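Local coordinates for salmonella typhimurium DB7155 bacteriophage DET7 tailspike (Bacteriophage, PDB 2V5I), which binds the O-antigen of Salmonella as the trimeric tailspike of the phage and probably hydrolyses it, as its P22 relative does, at residues L410-G421 against P427-D438. Numbering follows the deposited sequence.
Sequences LVISAPNSTISG and PPDKILVGNLLD
I412 and I431, S413 and L432, and A414 and V433 pair as parallel strands where two successive rungs of the right-handed parallel beta-helix stack, 431-433 being the last strand of its sheet within the chain. The bend at P415-N416 and G434 illustrates how neighbouring rungs regain their pairing after a corner. L432 N bonds to I412 O, and A414 N to L432 O at 2.8 Å, almost straight. Past the bend, I419 N donates to N435 O and L437 N to I419 O. Between them the register slips by two, a beta bulge: 410-421 makes a type I turn over A414-S417, while 427-438 bends at G434. A414 O accepts G434 N and S417 N from opposite faces of its plane.

Inside, in one of its two conformers, V433 CG1 rests on I412 CG2 (3.7 Å) and I419 CD1 (3.6 Å), which also touch each other, so that both sheets are joined; I431 and V433 also pack against F449 of the third subunit. I419 chi1 (-59°) sends CD1 toward V433 and CG2 to L436 CD1, 3.9 Å away. Outside, L410 CD1 lies against L432 CB, and one water links T418 OG1 with N435 ND2.

S420 OG donates to L437 O (2.9 Å). L437 and D438 pair in parallel with a strand of the second subunit, where D438 OD2 accepts G442 N, while D438 OD1 receives G421 N on its syn lone pair at 3.0 Å.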
ATOM      1  N   LEU A 410      25.347   9.025   6.336  1.00 16.04           N
ATOM      2  CA  LEU A 410      24.513   9.631   5.319  1.00 13.59           C
ATOM      3  C   LEU A 410      23.046   9.188   5.487  1.00 13.70           C
ATOM      4  O   LEU A 410      22.766   8.145   6.075  1.00 15.48           O
ATOM      5  CB  LEU A 410      24.971   9.209   3.928  1.00 13.70           C
ATOM      6  CG  LEU A 410      26.423   9.561   3.564  1.00 14.97           C
ATOM      7  CD1 LEU A 410      26.881   8.821   2.318  1.00 18.70           C
ATOM      8  CD2 LEU A 410      26.454  11.045   3.350  1.00 19.54           C
ATOM      9  N   VAL A 411      22.151   9.904   4.854  1.00 11.00           N
ATOM     10  CA  VAL A 411      20.765   9.451   4.769  1.00 11.13           C
ATOM     11  C   VAL A 411      20.715   8.339   3.715  1.00 11.75           C
ATOM     12  O   VAL A 411      20.166   7.274   3.973  1.00 12.36           O
ATOM     13  CB  VAL A 411      19.808  10.577   4.436  1.00 12.23           C
ATOM     14  CG1 VAL A 411      18.371  10.058   4.212  1.00 14.37           C
ATOM     15  CG2 VAL A 411      19.808  11.587   5.535  1.00 12.67           C
ATOM     16  N   ILE A 412      21.255   8.616   2.514  1.00 10.93           N
ATOM     17  CA  ILE A 412      21.296   7.655   1.430  1.00 10.68           C
ATOM     18  C   ILE A 412      22.731   7.476   0.947  1.00 13.02           C
ATOM     19  O   ILE A 412      23.401   8.454   0.659  1.00 12.89           O
ATOM     20  CB  ILE A 412      20.469   8.142   0.204  1.00 12.07           C
ATOM     21  CG1 ILE A 412      18.999   8.148   0.568  1.00 15.29           C
ATOM     22  CG2 ILE A 412      20.690   7.208  -1.033  1.00 17.83           C
ATOM     23  CD1 ILE A 412      18.117   8.915  -0.408  1.00 21.51           C
ATOM     24  N   SER A 413      23.141   6.217   0.827  1.00 12.61           N
ATOM     25  CA  SER A 413      24.389   5.829   0.171  1.00 11.82           C
ATOM     26  C   SER A 413      24.072   4.743  -0.853  1.00 12.74           C
ATOM     27  O   SER A 413      23.921   3.545  -0.535  1.00 13.78           O
ATOM     28  CB  SER A 413      25.337   5.305   1.227  1.00 15.08           C
ATOM     29  OG  SER A 413      26.532   4.784   0.652  1.00 20.51           O
ATOM     30  N   ALA A 414      23.940   5.196  -2.096  1.00 12.51           N
ATOM     31  CA  ALA A 414      23.574   4.359  -3.237  1.00 11.56           C
ATOM     32  C   ALA A 414      24.350   4.788  -4.468  1.00 11.46           C
ATOM     33  O   ALA A 414      23.801   5.234  -5.470  1.00 11.93           O
ATOM     34  CB  ALA A 414      22.062   4.423  -3.482  1.00 11.24           C
ATOM     35  N   PRO A 415      25.680   4.664  -4.384  1.00 12.61           N
ATOM     36  CA  PRO A 415      26.558   5.266  -5.380  1.00 13.12           C
ATOM     37  C   PRO A 415      26.475   4.735  -6.794  1.00 11.90           C
ATOM     38  O   PRO A 415      26.944   5.420  -7.714  1.00 12.75           O
ATOM     39  CB  PRO A 415      27.950   5.036  -4.790  1.00 12.79           C
ATOM     40  CG  PRO A 415      27.818   3.927  -3.810  1.00 16.92           C
ATOM     41  CD  PRO A 415      26.406   3.935  -3.320  1.00 13.57           C
ATOM     42  N   ASN A 416      25.896   3.550  -6.997  1.00 12.97           N
ATOM     43  CA  ASN A 416      25.749   2.989  -8.318  1.00 13.56           C
ATOM     44  C   ASN A 416      24.276   2.953  -8.790  1.00 13.45           C
ATOM     45  O   ASN A 416      23.984   2.334  -9.837  1.00 15.46           O
ATOM     46  CB  ASN A 416      26.317   1.589  -8.298  1.00 15.01           C
ATOM     47  CG  ASN A 416      27.807   1.564  -7.974  1.00 20.17           C
ATOM     48  OD1 ASN A 416      28.596   2.270  -8.611  1.00 19.48           O
ATOM     49  ND2 ASN A 416      28.202   0.726  -6.996  1.00 19.18           N
ATOM     50  N   SER A 417      23.386   3.635  -8.061  1.00 13.09           N
ATOM     51  CA  SER A 417      21.962   3.582  -8.344  1.00 12.48           C
ATOM     52  C   SER A 417      21.448   4.897  -8.941  1.00 12.27           C
ATOM     53  O   SER A 417      22.040   5.950  -8.700  1.00 12.47           O
ATOM     54  CB  SER A 417      21.210   3.289  -7.061  1.00 13.77           C
ATOM     55  OG  SER A 417      21.551   1.976  -6.587  1.00 15.42           O
ATOM     56  N   THR A 418      20.301   4.812  -9.604  1.00 13.48           N
ATOM     57  CA  THR A 418      19.562   5.974 -10.038  1.00 13.85           C
ATOM     58  C   THR A 418      18.295   6.067  -9.203  1.00 11.38           C
ATOM     59  O   THR A 418      17.581   5.075  -9.069  1.00 11.75           O
ATOM     60  CB  THR A 418      19.225   5.867 -11.507  1.00 15.62           C
ATOM     61  OG1 THR A 418      20.471   5.938 -12.255  1.00 19.90           O
ATOM     62  CG2 THR A 418      18.296   7.005 -11.933  1.00 18.31           C
ATOM     63  N   ILE A 419      18.018   7.272  -8.688  1.00 10.88           N
ATOM     64  CA  ILE A 419      16.891   7.524  -7.818  1.00 11.48           C
ATOM     65  C   ILE A 419      16.038   8.632  -8.403  1.00 11.58           C
ATOM     66  O   ILE A 419      16.559   9.624  -8.901  1.00 12.07           O
ATOM     67  CB  ILE A 419      17.361   7.887  -6.383  1.00 11.43           C
ATOM     68  CG1 ILE A 419      18.207   6.704  -5.835  1.00 15.73           C
ATOM     69  CG2 ILE A 419      16.126   8.263  -5.531  1.00 11.63           C
ATOM     70  CD1 ILE A 419      18.552   6.828  -4.439  1.00 21.18           C
ATOM     71  N   SER A 420      14.722   8.405  -8.425  1.00 11.30           N
ATOM     72  CA  SER A 420      13.744   9.428  -8.767  1.00 12.93           C
ATOM     73  C   SER A 420      12.688   9.507  -7.681  1.00 13.17           C
ATOM     74  O   SER A 420      12.444   8.534  -6.989  1.00 12.99           O
ATOM     75  CB  SER A 420      13.006   9.104 -10.067  1.00 15.19           C
ATOM     76  OG  SER A 420      13.909   8.860 -11.112  1.00 17.87           O
ATOM     77  N   GLY A 421      12.065  10.676  -7.528  1.00 12.03           N
ATOM     78  CA  GLY A 421      10.914  10.791  -6.634  1.00 10.87           C
ATOM     79  C   GLY A 421      11.303  10.765  -5.169  1.00 10.01           C
ATOM     80  O   GLY A 421      10.594  10.167  -4.361  1.00 11.65           O
ATOM     81  N   PRO A 427      18.374  16.301   4.209  1.00 14.88           N
ATOM     82  CA  PRO A 427      19.530  17.191   4.054  1.00 16.50           C
ATOM     83  C   PRO A 427      20.262  16.958   2.741  1.00 16.11           C
ATOM     84  O   PRO A 427      20.677  15.849   2.451  1.00 14.27           O
ATOM     85  CB  PRO A 427      20.419  16.843   5.260  1.00 16.63           C
ATOM     86  CG  PRO A 427      19.544  16.204   6.225  1.00 20.29           C
ATOM     87  CD  PRO A 427      18.506  15.469   5.429  1.00 17.11           C
ATOM     88  N   PRO A 428      20.380  17.999   1.911  1.00 15.57           N
ATOM     89  CA  PRO A 428      20.900  17.792   0.585  1.00 15.58           C
ATOM     90  C   PRO A 428      22.374  17.364   0.547  1.00 15.78           C
ATOM     91  O   PRO A 428      22.804  16.754  -0.440  1.00 18.40           O
ATOM     92  CB  PRO A 428      20.637  19.145  -0.115  1.00 14.96           C
ATOM     93  CG  PRO A 428      20.399  20.135   0.983  1.00 19.46           C
ATOM     94  CD  PRO A 428      19.894  19.370   2.138  1.00 15.83           C
ATOM     95  N   ASP A 429      23.093  17.600   1.640  1.00 14.54           N
ATOM     96  CA  ASP A 429      24.488  17.194   1.730  1.00 15.13           C
ATOM     97  C   ASP A 429      24.701  15.748   2.254  1.00 16.92           C
ATOM     98  O   ASP A 429      25.826  15.303   2.369  1.00 17.11           O
ATOM     99  CB  ASP A 429      25.250  18.187   2.573  1.00 16.60           C
ATOM    100  CG  ASP A 429      24.751  18.250   4.006  1.00 24.16           C
ATOM    101  OD1 ASP A 429      23.499  18.284   4.223  1.00 26.87           O
ATOM    102  OD2 ASP A 429      25.615  18.323   4.901  1.00 32.38           O
ATOM    103  N   LYS A 430      23.628  15.035   2.590  1.00 14.59           N
ATOM    104  CA  LYS A 430      23.773  13.715   3.198  1.00 15.19           C
ATOM    105  C   LYS A 430      23.248  12.630   2.260  1.00 14.81           C
ATOM    106  O   LYS A 430      22.681  11.624   2.690  1.00 14.13           O
ATOM    107  CB  LYS A 430      23.031  13.695   4.521  1.00 16.23           C
ATOM    108  CG  LYS A 430      23.565  14.667   5.523  1.00 19.61           C
ATOM    109  CD  LYS A 430      24.959  14.320   5.983  1.00 21.57           C
ATOM    110  CE  LYS A 430      25.424  15.297   7.062  1.00 26.92           C
ATOM    111  NZ  LYS A 430      26.809  15.019   7.414  1.00 32.41           N
ATOM    112  N   ILE A 431      23.438  12.854   0.953  1.00 14.82           N
ATOM    113  CA  ILE A 431      23.057  11.914  -0.085  1.00 15.83           C
ATOM    114  C   ILE A 431      24.243  11.633  -0.977  1.00 15.92           C
ATOM    115  O   ILE A 431      24.930  12.565  -1.398  1.00 16.10           O
ATOM    116  CB  ILE A 431      21.997  12.565  -0.985  1.00 18.55           C
ATOM    117  CG1 ILE A 431      20.720  12.863  -0.213  1.00 23.28           C
ATOM    118  CG2 ILE A 431      21.699  11.727  -2.172  1.00 18.71           C
ATOM    119  CD1 ILE A 431      19.829  13.810  -0.974  1.00 25.35           C
ATOM    120  N   LEU A 432      24.482  10.365  -1.263  1.00 14.44           N
ATOM    121  CA  LEU A 432      25.468   9.933  -2.232  1.00 17.27           C
ATOM    122  C   LEU A 432      24.747   8.975  -3.153  1.00 15.13           C
ATOM    123  O   LEU A 432      24.323   7.924  -2.723  1.00 14.71           O
ATOM    124  CB  LEU A 432      26.631   9.220  -1.529  1.00 20.71           C
ATOM    125  CG  LEU A 432      27.559   8.272  -2.296  1.00 27.40           C
ATOM    126  CD1 LEU A 432      28.508   9.041  -3.188  1.00 31.99           C
ATOM    127  CD2 LEU A 432      28.384   7.414  -1.307  1.00 33.75           C
ATOM    128  N   VAL A 433      24.565   9.357  -4.417  1.00 14.89           N
ATOM    129  CA  VAL A 433      23.880   8.524  -5.392  1.00 14.05           C
ATOM    130  C   VAL A 433      24.577   8.563  -6.726  1.00 14.16           C
ATOM    131  O   VAL A 433      25.288   9.530  -7.002  1.00 15.71           O
ATOM    132  CB  VAL A 433      22.393   8.916  -5.576  0.70 14.10           C
ATOM    133  CG1 VAL A 433      21.610   8.633  -4.315  0.70 18.95           C
ATOM    134  CG2 VAL A 433      22.255  10.381  -6.000  0.70 11.83           C
ATOM    135  N   GLY A 434      24.373   7.517  -7.523  1.00 11.18           N
ATOM    136  CA  GLY A 434      24.827   7.492  -8.919  1.00 12.41           C
ATOM    137  C   GLY A 434      24.238   8.648  -9.723  1.00 13.24           C
ATOM    138  O   GLY A 434      24.956   9.416 -10.349  1.00 13.65           O
ATOM    139  N   ASN A 435      22.919   8.748  -9.706  1.00 11.41           N
ATOM    140  CA  ASN A 435      22.223   9.847 -10.366  1.00 10.23           C
ATOM    141  C   ASN A 435      20.882  10.055  -9.664  1.00 10.77           C
ATOM    142  O   ASN A 435      20.290   9.125  -9.135  1.00 11.98           O
ATOM    143  CB  ASN A 435      21.925   9.585 -11.818  1.00 12.25           C
ATOM    144  CG  ASN A 435      21.824  10.875 -12.650  1.00 13.08           C
ATOM    145  OD1 ASN A 435      21.918  12.009 -12.110  1.00 15.99           O
ATOM    146  ND2 ASN A 435      21.608  10.727 -13.935  1.00 25.17           N
ATOM    147  N   LEU A 436      20.497  11.303  -9.573  1.00 11.19           N
ATOM    148  CA  LEU A 436      19.177  11.684  -9.028  1.00 10.96           C
ATOM    149  C   LEU A 436      18.471  12.394 -10.181  1.00 12.06           C
ATOM    150  O   LEU A 436      19.025  13.347 -10.728  1.00 12.20           O
ATOM    151  CB  LEU A 436      19.343  12.633  -7.841  1.00 12.08           C
ATOM    152  CG  LEU A 436      18.100  12.976  -7.040  1.00 13.47           C
ATOM    153  CD1 LEU A 436      17.586  11.760  -6.353  1.00 15.23           C
ATOM    154  CD2 LEU A 436      18.383  14.064  -6.033  1.00 15.28           C
ATOM    155  N   LEU A 437      17.278  11.929 -10.565  1.00 11.82           N
ATOM    156  CA  LEU A 437      16.689  12.346 -11.843  1.00 14.20           C
ATOM    157  C   LEU A 437      15.192  12.536 -11.686  1.00 15.34           C
ATOM    158  O   LEU A 437      14.521  11.645 -11.156  1.00 16.77           O
ATOM    159  CB  LEU A 437      16.932  11.228 -12.884  1.00 15.92           C
ATOM    160  CG  LEU A 437      17.786  11.317 -14.130  1.00 28.26           C
ATOM    161  CD1 LEU A 437      18.954  12.296 -14.027  1.00 27.75           C
ATOM    162  CD2 LEU A 437      18.243   9.898 -14.473  1.00 30.83           C
ATOM    163  N   ASP A 438      14.658  13.688 -12.153  1.00 13.99           N
ATOM    164  CA  ASP A 438      13.203  13.926 -12.208  1.00 13.89           C
ATOM    165  C   ASP A 438      12.828  14.576 -13.575  1.00 13.00           C
ATOM    166  O   ASP A 438      12.566  15.803 -13.694  1.00 12.50           O
ATOM    167  CB  ASP A 438      12.815  14.754 -10.992  1.00 15.64           C
ATOM    168  CG  ASP A 438      13.011  13.946  -9.646  1.00 24.10           C
ATOM    169  OD1 ASP A 438      12.160  13.007  -9.365  1.00 21.25           O
ATOM    170  OD2 ASP A 438      14.034  14.201  -8.903  1.00 21.84           O
TER
HETATM  171  O   HOH W   1      21.391   7.753 -14.643  1.00 43.45           O